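Local atomic coordinates of unsaturated glucuronyl hydrolase (Streptococcus agalactiae, PDB entry 2ZZR), a protein that hydrolyses unsaturated disaccharides derived from chondroitin, hyaluronan and heparin, releasing the 4,5-unsaturated uronic acid. Residues Thr309-Ile314 against His336-Ser341; Arg16-Arg21 against Lys328-Tyr333; Glu27-Ile32 against Arg388-Trp393; Ser10-Lys15 against Phe278-Pro283. One frame throughout, in Å; residues are numbered along the deposited sequence. Where two conformers were deposited one is given.

Contact 1 (Thr309-Ile314 against His336-Ser341); sequences TAVCGI and HTMLRS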
# COMPACT_ATOMS: atom_id res chain seq x y z
N THR A 309 5.11 3.89 -0.39
CA THR A 309 3.84 3.70 0.33
C THR A 309 3.66 4.75 1.44
O THR A 309 2.58 5.33 1.59
CB THR A 309 3.76 2.25 0.89
OG1 THR A 309 3.94 1.33 -0.20
CG2 THR A 309 2.41 1.98 1.54
N ALA A 310 4.73 5.01 2.19
CA ALA A 310 4.70 6.03 3.25
C ALA A 310 4.45 7.43 2.69
O ALA A 310 3.74 8.24 3.32
CB ALA A 310 5.99 5.99 4.07
N VAL A 311 5.03 7.73 1.53
CA VAL A 311 4.79 9.03 0.89
C VAL A 311 3.29 9.21 0.61
O VAL A 311 2.72 10.25 0.94
CB VAL A 311 5.64 9.23 -0.39
CG1 VAL A 311 5.11 10.43 -1.20
CG2 VAL A 311 7.11 9.46 -0.02
N CYS A 312 2.65 8.19 0.02
CA CYS A 312 1.20 8.24 -0.25
C CYS A 312 0.41 8.46 1.03
O CYS A 312 -0.53 9.27 1.05
CB CYS A 312 0.73 6.97 -0.96
SG CYS A 312 1.43 6.76 -2.61
N GLY A 313 0.80 7.76 2.09
CA GLY A 313 0.13 7.86 3.40
C GLY A 313 0.23 9.25 4.01
O GLY A 313 -0.75 9.79 4.52
N ILE A 314 1.43 9.82 3.96
CA ILE A 314 1.65 11.17 4.49
C ILE A 314 0.84 12.18 3.67
O ILE A 314 0.15 13.05 4.22
CB ILE A 314 3.16 11.53 4.51
CG1 ILE A 314 3.92 10.63 5.50
CG2 ILE A 314 3.36 13.01 4.89
CD1 ILE A 314 5.43 10.72 5.37
N HIS A 336 8.08 15.38 0.56
CA HIS A 336 8.82 15.95 -0.58
C HIS A 336 10.25 15.43 -0.66
O HIS A 336 10.71 15.08 -1.76
CB HIS A 336 8.82 17.48 -0.51
CG HIS A 336 7.63 18.11 -1.16
ND1 HIS A 336 6.40 18.20 -0.55
CD2 HIS A 336 7.48 18.70 -2.37
CE1 HIS A 336 5.55 18.82 -1.35
NE2 HIS A 336 6.18 19.13 -2.46
N THR A 337 10.95 15.38 0.48
CA THR A 337 12.33 14.90 0.53
C THR A 337 12.41 13.43 0.13
O THR A 337 13.28 13.03 -0.65
CB THR A 337 12.95 15.08 1.93
OG1 THR A 337 12.65 16.39 2.43
CG2 THR A 337 14.46 14.91 1.87
N MET A 338 11.50 12.63 0.67
CA MET A 338 11.44 11.19 0.41
C MET A 338 11.14 10.92 -1.06
O MET A 338 11.82 10.12 -1.71
CB MET A 338 10.39 10.54 1.31
CG MET A 338 10.72 10.64 2.81
SD MET A 338 9.26 10.44 3.87
CE MET A 338 9.09 8.67 3.82
N LEU A 339 10.13 11.60 -1.60
CA LEU A 339 9.78 11.44 -3.01
C LEU A 339 10.90 11.94 -3.92
O LEU A 339 11.18 11.31 -4.95
CB LEU A 339 8.45 12.12 -3.33
CG LEU A 339 7.83 11.88 -4.72
CD1 LEU A 339 7.72 10.39 -5.09
CD2 LEU A 339 6.48 12.56 -4.82
N ARG A 340 11.53 13.05 -3.55
CA ARG A 340 12.67 13.56 -4.32
C ARG A 340 13.77 12.50 -4.44
O ARG A 340 14.27 12.25 -5.53
CB ARG A 340 13.26 14.84 -3.70
CG ARG A 340 14.47 15.36 -4.48
CD ARG A 340 15.06 16.64 -3.89
NE ARG A 340 14.17 17.79 -4.03
CZ ARG A 340 13.93 18.44 -5.17
NH1 ARG A 340 14.50 18.05 -6.30
NH2 ARG A 340 13.11 19.48 -5.17
N SER A 341 14.12 11.88 -3.31
CA SER A 341 15.12 10.82 -3.31
C SER A 341 14.72 9.64 -4.19
O SER A 341 15.55 9.11 -4.93
CB SER A 341 15.42 10.34 -1.89
OG SER A 341 16.22 11.29 -1.21
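Ala310 and the methyl end of Met338 make the first meeting between two helices that run roughly antiparallel, their short axes 9.7 Å apart and their directions 147° apart. Only the small CB of Ala310 is offered, and Met338 CE comes within 4.1 Å of it. The methionine reaches this spot because its chain bends at the last torsion (chi3 79°), folding the methyl off the line of the side chain and toward the alanine.

Val311, one residue on, points toward the partner helix and has the largest area buried here. Its two branches divide the work. CG2 lies against Met338 CB at 3.7 Å, the valine and methionine side chains sliding past each other in opposite senses. The first torsion, with CG1 anti to the backbone N (chi1 166°), places CG1 on the side of Leu339, 4.3 Å from Leu339 CB. This is also where the backbones come nearest, Val311 CA lying 6.8 Å from Leu339 CA.

A turn further along, Ile314 meets the methionine from the same side: its CD1 stands 4.1 Å from Met338 SD, the two chains crossing at about a right angle. Met338 is thus touched at CB, sulfur and methyl by Val311, Ile314 and Ala310 in turn, an entirely apolar and buried junction. Around it, helix 265-280 adds Phe278 against Ala310 and Met338, helix 376-390 covers Val311 with Ala385 and Leu339 with Phe389, and helix 245-262 meets another flank of helix 304-318 at Thr309.

Contact 2 (Arg16-Arg21 against Lys328-Tyr333); sequences RFLNSR and KETYKY. With SO4 (sulfate ion), chain D.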
# COMPACT_ATOMS: atom_id res chain seq x y z
N ARG A 16 16.33 18.21 9.03
CA ARG A 16 16.68 17.22 8.00
C ARG A 16 15.61 17.14 6.91
O ARG A 16 15.91 16.78 5.77
CB ARG A 16 16.94 15.83 8.63
CG ARG A 16 15.70 15.09 9.15
CD ARG A 16 16.07 13.92 10.08
NE ARG A 16 16.77 12.86 9.36
CZ ARG A 16 16.35 11.59 9.27
NH1 ARG A 16 15.25 11.19 9.89
NH2 ARG A 16 17.07 10.72 8.56
N PHE A 17 14.38 17.49 7.27
CA PHE A 17 13.26 17.56 6.32
C PHE A 17 12.95 19.01 5.92
O PHE A 17 12.83 19.32 4.74
CB PHE A 17 12.01 16.89 6.91
CG PHE A 17 12.23 15.46 7.35
CD1 PHE A 17 12.53 14.46 6.42
CD2 PHE A 17 12.10 15.10 8.69
CE1 PHE A 17 12.72 13.14 6.82
CE2 PHE A 17 12.28 13.78 9.10
CZ PHE A 17 12.60 12.80 8.17
N LEU A 18 12.84 19.88 6.92
CA LEU A 18 12.41 21.27 6.71
C LEU A 18 13.35 22.10 5.82
O LEU A 18 12.90 23.02 5.14
CB LEU A 18 12.18 21.96 8.06
CG LEU A 18 10.97 21.53 8.89
CD1 LEU A 18 11.06 22.08 10.30
CD2 LEU A 18 9.65 21.95 8.24
N ASN A 19 14.64 21.76 5.82
CA ASN A 19 15.63 22.47 5.00
C ASN A 19 15.63 22.08 3.52
O ASN A 19 16.42 22.62 2.74
CB ASN A 19 17.05 22.26 5.57
CG ASN A 19 17.29 23.04 6.85
OD1 ASN A 19 16.43 23.79 7.33
ND2 ASN A 19 18.48 22.88 7.41
N SER A 20 14.77 21.14 3.14
CA SER A 20 14.73 20.64 1.77
C SER A 20 13.97 21.53 0.79
O SER A 20 13.13 22.34 1.19
CB SER A 20 14.11 19.24 1.74
OG SER A 20 14.92 18.32 2.45
N ARG A 21 14.27 21.35 -0.49
CA ARG A 21 13.56 22.02 -1.57
C ARG A 21 12.30 21.24 -1.90
O ARG A 21 12.35 20.03 -2.11
CB ARG A 21 14.43 22.09 -2.84
CG ARG A 21 15.68 22.95 -2.74
CD ARG A 21 16.71 22.48 -3.76
NE ARG A 21 17.23 21.16 -3.40
CZ ARG A 21 17.51 20.19 -4.26
NH1 ARG A 21 17.96 19.03 -3.81
NH2 ARG A 21 17.34 20.36 -5.57
N LYS A 328 2.82 19.41 11.09
CA LYS A 328 2.23 19.36 9.75
C LYS A 328 3.20 19.80 8.67
O LYS A 328 3.37 19.11 7.66
CB LYS A 328 0.93 20.19 9.66
CG LYS A 328 0.24 20.00 8.32
CD LYS A 328 -1.12 20.68 8.26
CE LYS A 328 -1.83 20.31 6.95
NZ LYS A 328 -3.24 20.83 6.91
N GLU A 329 3.86 20.94 8.88
CA GLU A 329 4.83 21.41 7.91
C GLU A 329 6.02 20.45 7.76
O GLU A 329 6.49 20.20 6.64
CB GLU A 329 5.32 22.82 8.26
CG GLU A 329 6.35 23.32 7.28
CD GLU A 329 6.47 24.81 7.27
OE1 GLU A 329 7.09 25.35 8.21
OE2 GLU A 329 5.96 25.43 6.31
N THR A 330 6.48 19.90 8.88
CA THR A 330 7.53 18.87 8.84
C THR A 330 7.12 17.68 7.96
O THR A 330 7.91 17.23 7.13
CB THR A 330 7.92 18.41 10.25
OG1 THR A 330 8.30 19.54 11.03
CG2 THR A 330 9.11 17.44 10.20
N TYR A 331 5.89 17.19 8.14
CA TYR A 331 5.38 16.08 7.31
C TYR A 331 5.37 16.44 5.83
O TYR A 331 5.76 15.62 4.99
CB TYR A 331 3.98 15.63 7.74
CG TYR A 331 3.89 14.93 9.08
CD1 TYR A 331 2.91 15.31 10.00
CD2 TYR A 331 4.75 13.89 9.43
CE1 TYR A 331 2.78 14.66 11.24
CE2 TYR A 331 4.64 13.24 10.67
CZ TYR A 331 3.65 13.63 11.56
OH TYR A 331 3.53 13.01 12.79
N LYS A 332 4.93 17.65 5.50
CA LYS A 332 4.91 18.10 4.11
C LYS A 332 6.31 18.05 3.51
O LYS A 332 6.52 17.52 2.41
CB LYS A 332 4.33 19.51 3.98
CG LYS A 332 4.29 20.05 2.55
CD LYS A 332 4.34 21.57 2.55
CE LYS A 332 4.47 22.12 1.13
NZ LYS A 332 3.19 22.05 0.39
N TYR A 333 7.27 18.60 4.24
CA TYR A 333 8.64 18.63 3.76
C TYR A 333 9.25 17.23 3.74
O TYR A 333 10.00 16.91 2.83
CB TYR A 333 9.48 19.63 4.55
CG TYR A 333 9.33 21.03 3.99
CD1 TYR A 333 8.21 21.81 4.31
CD2 TYR A 333 10.27 21.55 3.11
CE1 TYR A 333 8.05 23.09 3.79
CE2 TYR A 333 10.12 22.83 2.57
CZ TYR A 333 9.01 23.59 2.91
OH TYR A 333 8.87 24.85 2.38
S SO4 D . 20.16 13.21 8.10
O1 SO4 D . 19.88 13.97 9.31
O2 SO4 D . 18.95 12.56 7.61
O3 SO4 D . 20.66 14.12 7.06
O4 SO4 D . 21.16 12.19 8.39
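Tyr333, Leu18 and Phe17 carry this contact, in which Tyr333 lies against backbone carbonyls while Leu18 and Phe17 pack on Glu329 and Thr330. Tyr333 has the most surface buried. Its CB rests 3.4 Å from Phe17 O, and its ring lies beside the turn that follows the short helix: CE2 presents a ring edge to Ser20 O at 3.3 Å, with the oxygen close to the ring plane, while Leu18 O is 3.6 Å from Tyr333 CD2.

Leu18 starts out pointing away from the helix but doubles back. With CG anti to the carbonyl carbon (chi1 -70°), its CD2 arrives 3.7 Å from Glu329 CG and also touches Thr330 CA, while CD1 lies beside Thr330 OG1. The leucine crosses both partners at about a right angle.

Phe17 adds a lighter touch, CD2 to Thr330 CG2 at 4.1 Å, and its ring turns onward to Leu279 of helix 265-280. Arg16 CG sits over one face of that ring, toward its rim. The arginine's NE and NH2 both hold O2 of a sulfate ion, probably from the crystallisation liquor, each at 2.8 Å; Lys286 binds the same ion. Ser20 OG pairs with Thr337 a turn beyond Tyr333. The arrangement is that of an N-terminal arm lying along helix 328-346, consistent with a covering over the outside of the alpha barrel of this family 88 enzyme.

Contact 3 (Glu27-Ile32 against Arg388-Trp393); sequences EVEEAI and RFYKDW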
# COMPACT_ATOMS: atom_id res chain seq x y z
N GLU A 27 9.78 18.93 -12.17
CA GLU A 27 10.48 17.77 -11.60
C GLU A 27 9.57 16.55 -11.53
O GLU A 27 9.94 15.45 -11.96
CB GLU A 27 11.07 18.09 -10.23
CG GLU A 27 12.32 18.97 -10.27
CD GLU A 27 12.78 19.41 -8.89
OE1 GLU A 27 11.93 19.76 -8.05
OE2 GLU A 27 14.00 19.41 -8.65
N VAL A 28 8.36 16.75 -11.02
CA VAL A 28 7.37 15.67 -10.93
C VAL A 28 6.89 15.23 -12.32
O VAL A 28 6.77 14.04 -12.60
CB VAL A 28 6.19 16.05 -9.99
CG1 VAL A 28 5.09 14.99 -10.01
CG2 VAL A 28 6.71 16.26 -8.57
N GLU A 29 6.66 16.21 -13.20
CA GLU A 29 6.24 15.96 -14.58
C GLU A 29 7.24 15.07 -15.32
O GLU A 29 6.85 14.12 -16.00
CB GLU A 29 6.14 17.29 -15.30
CG GLU A 29 5.14 17.36 -16.40
CD GLU A 29 4.91 18.79 -16.82
OE1 GLU A 29 5.86 19.41 -17.34
OE2 GLU A 29 3.79 19.30 -16.62
N GLU A 30 8.53 15.39 -15.17
CA GLU A 30 9.59 14.63 -15.83
C GLU A 30 9.73 13.21 -15.26
O GLU A 30 9.99 12.26 -16.02
CB GLU A 30 10.91 15.40 -15.80
CG GLU A 30 10.88 16.58 -16.78
CD GLU A 30 12.17 17.38 -16.86
OE1 GLU A 30 13.10 17.16 -16.04
OE2 GLU A 30 12.26 18.26 -17.74
N ALA A 31 9.52 13.06 -13.95
CA ALA A 31 9.49 11.74 -13.31
C ALA A 31 8.32 10.89 -13.83
O ALA A 31 8.48 9.69 -14.10
CB ALA A 31 9.44 11.87 -11.79
N ILE A 32 7.15 11.52 -13.96
CA ILE A 32 5.98 10.85 -14.51
C ILE A 32 6.24 10.41 -15.95
O ILE A 32 5.93 9.27 -16.33
CB ILE A 32 4.71 11.75 -14.47
CG1 ILE A 32 4.25 11.95 -13.01
CG2 ILE A 32 3.59 11.14 -15.29
CD1 ILE A 32 3.13 12.99 -12.85
N ARG A 388 -0.44 11.94 -7.19
CA ARG A 388 -0.94 12.69 -6.02
C ARG A 388 -0.38 14.12 -5.98
O ARG A 388 -1.12 15.07 -5.74
CB ARG A 388 -0.59 11.97 -4.72
CG ARG A 388 -1.59 10.89 -4.31
CD ARG A 388 -1.07 10.13 -3.09
NE ARG A 388 -2.08 9.23 -2.54
CZ ARG A 388 -3.05 9.60 -1.70
NH1 ARG A 388 -3.14 10.87 -1.29
NH2 ARG A 388 -3.94 8.71 -1.27
N PHE A 389 0.93 14.25 -6.20
CA PHE A 389 1.59 15.56 -6.12
C PHE A 389 1.19 16.45 -7.29
O PHE A 389 1.10 17.68 -7.14
CB PHE A 389 3.11 15.37 -6.13
CG PHE A 389 3.71 15.18 -4.77
CD1 PHE A 389 3.23 14.18 -3.91
CD2 PHE A 389 4.77 15.97 -4.35
CE1 PHE A 389 3.81 13.99 -2.65
CE2 PHE A 389 5.35 15.79 -3.10
CZ PHE A 389 4.87 14.80 -2.25
N TYR A 390 0.96 15.82 -8.43
CA TYR A 390 0.78 16.52 -9.70
C TYR A 390 -0.63 17.06 -9.94
O TYR A 390 -0.81 18.11 -10.58
CB TYR A 390 1.17 15.59 -10.85
CG TYR A 390 1.30 16.29 -12.18
CD1 TYR A 390 2.40 17.10 -12.46
CD2 TYR A 390 0.32 16.15 -13.15
CE1 TYR A 390 2.52 17.75 -13.68
CE2 TYR A 390 0.42 16.80 -14.38
CZ TYR A 390 1.53 17.60 -14.63
OH TYR A 390 1.64 18.23 -15.85
N LYS A 391 -1.63 16.34 -9.47
CA LYS A 391 -3.01 16.73 -9.70
C LYS A 391 -3.81 16.59 -8.42
O LYS A 391 -3.28 16.16 -7.40
CB LYS A 391 -3.63 15.89 -10.83
CG LYS A 391 -3.80 14.41 -10.51
CD LYS A 391 -4.41 13.65 -11.68
CE LYS A 391 -5.91 13.92 -11.81
NZ LYS A 391 -6.52 13.10 -12.89
N ASP A 392 -5.08 16.99 -8.47
CA ASP A 392 -6.00 16.67 -7.40
C ASP A 392 -6.54 15.29 -7.71
O ASP A 392 -7.52 15.15 -8.45
CB ASP A 392 -7.12 17.72 -7.31
CG ASP A 392 -8.17 17.37 -6.26
OD1 ASP A 392 -9.32 17.83 -6.39
OD2 ASP A 392 -7.86 16.61 -5.31
N TRP A 393 -5.88 14.27 -7.18
CA TRP A 393 -6.19 12.90 -7.58
C TRP A 393 -7.36 12.30 -6.80
O TRP A 393 -7.37 12.31 -5.57
CB TRP A 393 -4.94 12.01 -7.47
CG TRP A 393 -5.21 10.58 -7.86
CD1 TRP A 393 -5.64 10.12 -9.07
CD2 TRP A 393 -5.08 9.42 -7.02
NE1 TRP A 393 -5.78 8.75 -9.04
CE2 TRP A 393 -5.44 8.29 -7.80
CE3 TRP A 393 -4.68 9.22 -5.69
CZ2 TRP A 393 -5.42 6.98 -7.29
CZ3 TRP A 393 -4.66 7.92 -5.18
CH2 TRP A 393 -5.03 6.82 -5.98
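The ring of Tyr390 is the flat group on which this contact turns. At its edge, near the ring plane, sits Glu29 OE2, which accepts a short hydrogen bond of 2.5 Å from Tyr390 OH. The carboxylate plane is 64° from the ring plane, and OE2 uses its anti lone pair, facing away from its sister oxygen. The extended glutamate chain brings CG alongside the ring, 3.8 Å from Tyr390 CE1. A second flat group, the guanidinium of Arg388, has Trp393 CE3 4.0 Å above one face, offset toward the rim, a pairing made within 388-393.

Behind the phenol the contact becomes apolar. Because Tyr390 CG is anti to the backbone N (chi1 -168°), the ring projects toward helix 25-46 with CB at its root resting against two aliphatic residues. Ile32 CD1 approaches Tyr390 CB at 3.8 Å and lies equally near CG, and Val28 CG1 is 4.1 Å from the same CB. Phe389 joins at the margin, its CB grazing Val28 CG1, while its ring runs off toward Val311 of helix 304-318 and His336 of helix 328-346. Helix 70-84 adds Tyr83, which packs on Glu29, Ile32 and the Tyr390 ring, so the last turn of helix 376-390 touches four helices.

Contact 4 (Ser10-Lys15 against Phe278-Pro283); sequences SIENPK and FLNRLP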
# COMPACT_ATOMS: atom_id res chain seq x y z
N SER A 10 8.94 12.37 19.13
CA SER A 10 9.10 13.62 18.40
C SER A 10 9.89 13.33 17.12
O SER A 10 10.72 12.40 17.09
CB SER A 10 9.82 14.67 19.25
OG SER A 10 11.16 14.29 19.48
N ILE A 11 9.61 14.08 16.06
CA ILE A 11 10.41 13.97 14.84
C ILE A 11 11.79 14.54 15.15
O ILE A 11 11.97 15.76 15.26
CB ILE A 11 9.77 14.67 13.64
CG1 ILE A 11 8.39 14.06 13.36
CG2 ILE A 11 10.69 14.55 12.42
CD1 ILE A 11 7.53 14.87 12.38
N GLU A 12 12.74 13.63 15.30
CA GLU A 12 14.07 13.99 15.77
C GLU A 12 14.81 14.75 14.68
O GLU A 12 14.72 14.40 13.50
CB GLU A 12 14.80 12.72 16.27
CG GLU A 12 14.10 12.08 17.51
CD GLU A 12 14.61 10.68 17.89
OE1 GLU A 12 14.11 10.14 18.92
OE2 GLU A 12 15.47 10.11 17.18
N ASN A 13 15.49 15.83 15.07
CA ASN A 13 16.23 16.67 14.13
C ASN A 13 15.42 17.06 12.86
O ASN A 13 15.83 16.74 11.75
CB ASN A 13 17.56 15.97 13.77
CG ASN A 13 18.45 16.79 12.86
OD1 ASN A 13 18.46 18.03 12.90
ND2 ASN A 13 19.22 16.10 12.03
N PRO A 14 14.27 17.75 13.03
CA PRO A 14 13.34 18.02 11.92
C PRO A 14 13.88 18.87 10.76
O PRO A 14 13.30 18.88 9.68
CB PRO A 14 12.18 18.76 12.60
CG PRO A 14 12.79 19.36 13.82
CD PRO A 14 13.78 18.34 14.29
N LYS A 15 14.99 19.59 10.98
CA LYS A 15 15.62 20.37 9.91
C LYS A 15 16.07 19.48 8.74
O LYS A 15 16.17 19.95 7.61
CB LYS A 15 16.80 21.19 10.44
CG LYS A 15 16.40 22.31 11.41
CD LYS A 15 17.63 23.02 11.96
CE LYS A 15 17.28 23.91 13.15
NZ LYS A 15 16.56 25.15 12.74
N PHE A 278 8.75 5.89 11.79
CA PHE A 278 9.31 5.63 10.47
C PHE A 278 10.32 6.71 10.11
O PHE A 278 11.47 6.40 9.78
CB PHE A 278 8.16 5.56 9.45
CG PHE A 278 8.56 5.06 8.08
CD1 PHE A 278 8.56 3.70 7.79
CD2 PHE A 278 8.87 5.96 7.06
CE1 PHE A 278 8.90 3.24 6.51
CE2 PHE A 278 9.21 5.51 5.78
CZ PHE A 278 9.22 4.14 5.50
N LEU A 279 9.92 7.98 10.23
CA LEU A 279 10.79 9.10 9.87
C LEU A 279 12.10 9.06 10.64
O LEU A 279 13.16 9.30 10.07
CB LEU A 279 10.08 10.44 10.09
CG LEU A 279 8.86 10.72 9.20
CD1 LEU A 279 8.24 12.06 9.60
CD2 LEU A 279 9.21 10.69 7.71
N ASN A 280 12.01 8.75 11.94
CA ASN A 280 13.18 8.73 12.82
C ASN A 280 14.19 7.63 12.48
O ASN A 280 15.35 7.69 12.90
CB ASN A 280 12.75 8.61 14.28
CG ASN A 280 12.19 9.91 14.82
OD1 ASN A 280 12.40 10.98 14.24
ND2 ASN A 280 11.49 9.84 15.95
N ARG A 281 13.74 6.64 11.71
CA ARG A 281 14.59 5.52 11.35
C ARG A 281 15.01 5.50 9.88
O ARG A 281 15.60 4.53 9.40
CB ARG A 281 13.94 4.21 11.79
CG ARG A 281 13.97 4.04 13.30
CD ARG A 281 12.91 3.09 13.82
NE ARG A 281 12.91 3.05 15.29
CZ ARG A 281 12.39 3.99 16.08
NH1 ARG A 281 11.80 5.06 15.56
NH2 ARG A 281 12.44 3.84 17.40
N LEU A 282 14.72 6.60 9.18
CA LEU A 282 15.19 6.81 7.81
C LEU A 282 16.67 7.18 7.79
O LEU A 282 17.13 7.92 8.67
CB LEU A 282 14.38 7.91 7.11
CG LEU A 282 12.91 7.62 6.80
CD1 LEU A 282 12.28 8.84 6.14
CD2 LEU A 282 12.73 6.39 5.91
N PRO A 283 17.42 6.69 6.79
CA PRO A 283 18.83 7.05 6.64
C PRO A 283 19.02 8.42 5.99
O PRO A 283 18.05 9.14 5.76
CB PRO A 283 19.37 5.96 5.72
CG PRO A 283 18.21 5.66 4.83
CD PRO A 283 16.99 5.75 5.74
O HOH W 1 13.84 12.33 12.02
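Asn280 reaches across to the extended residues Ser10-Glu12 with its amide. CB is directed at that segment, and the first torsion (chi1 -75°) carries CG to 3.7 Å from Ser10 O. At the branch the amide splits its two functions. ND2 donates to Ser10 O over 2.9 Å, an almost straight bond (169° at the hydrogen) whose acceptor lies close to the amide plane. OD1 accepts from Glu12 N, also at 2.9 Å, and takes a second hydrogen from a water that bridges it to Glu12 O.

One amide therefore reads successive outward polar groups of a strand-like backbone, much as the edge of a neighbouring beta strand would, though here the partner is a side chain from the region of helix 265-280. The N-terminal arm is in this way pinned to the outside of the alpha barrel. ND2 has a further acceptor in Glu9 OE1.

The carboxylate of Glu12 stacks on the amide, the planes only 17° apart, with CD 3.8 Å from Asn280 ND2; its OE1 binds a glycerol, probably from the crystallisation liquor. Beside the polar pair, Ile11 CD1 meets Leu279 CD1 at 4.0 Å, and both residues also pack on Tyr331 and Phe17.

Overall arrangement
Contacts 1 and 2 share helix 328-346, contact 1 using its middle and contact 2 its first turns, their centres 11 Å apart and joined where Arg340 NH2 meets Arg21 O at 3.2 Å. Contact 4 involves the preceding part of the same N-terminal arm, and Arg16 NH1 ties contact 2 to it through Leu279 O at 2.8 Å. Met338 SD of contact 1 lies 3.9 Å from Leu279 CD2 of contact 4. The salt bridge from Arg340 NH1 to Glu27 OE2, 2.8 Å long, links contact 1 to contact 3. Contact 1 comes nearest the substrate site, the Ala310 side chain being about 9 Å from those of Arg246 and Trp250, probable substrate-binding residues; the others lie away from it.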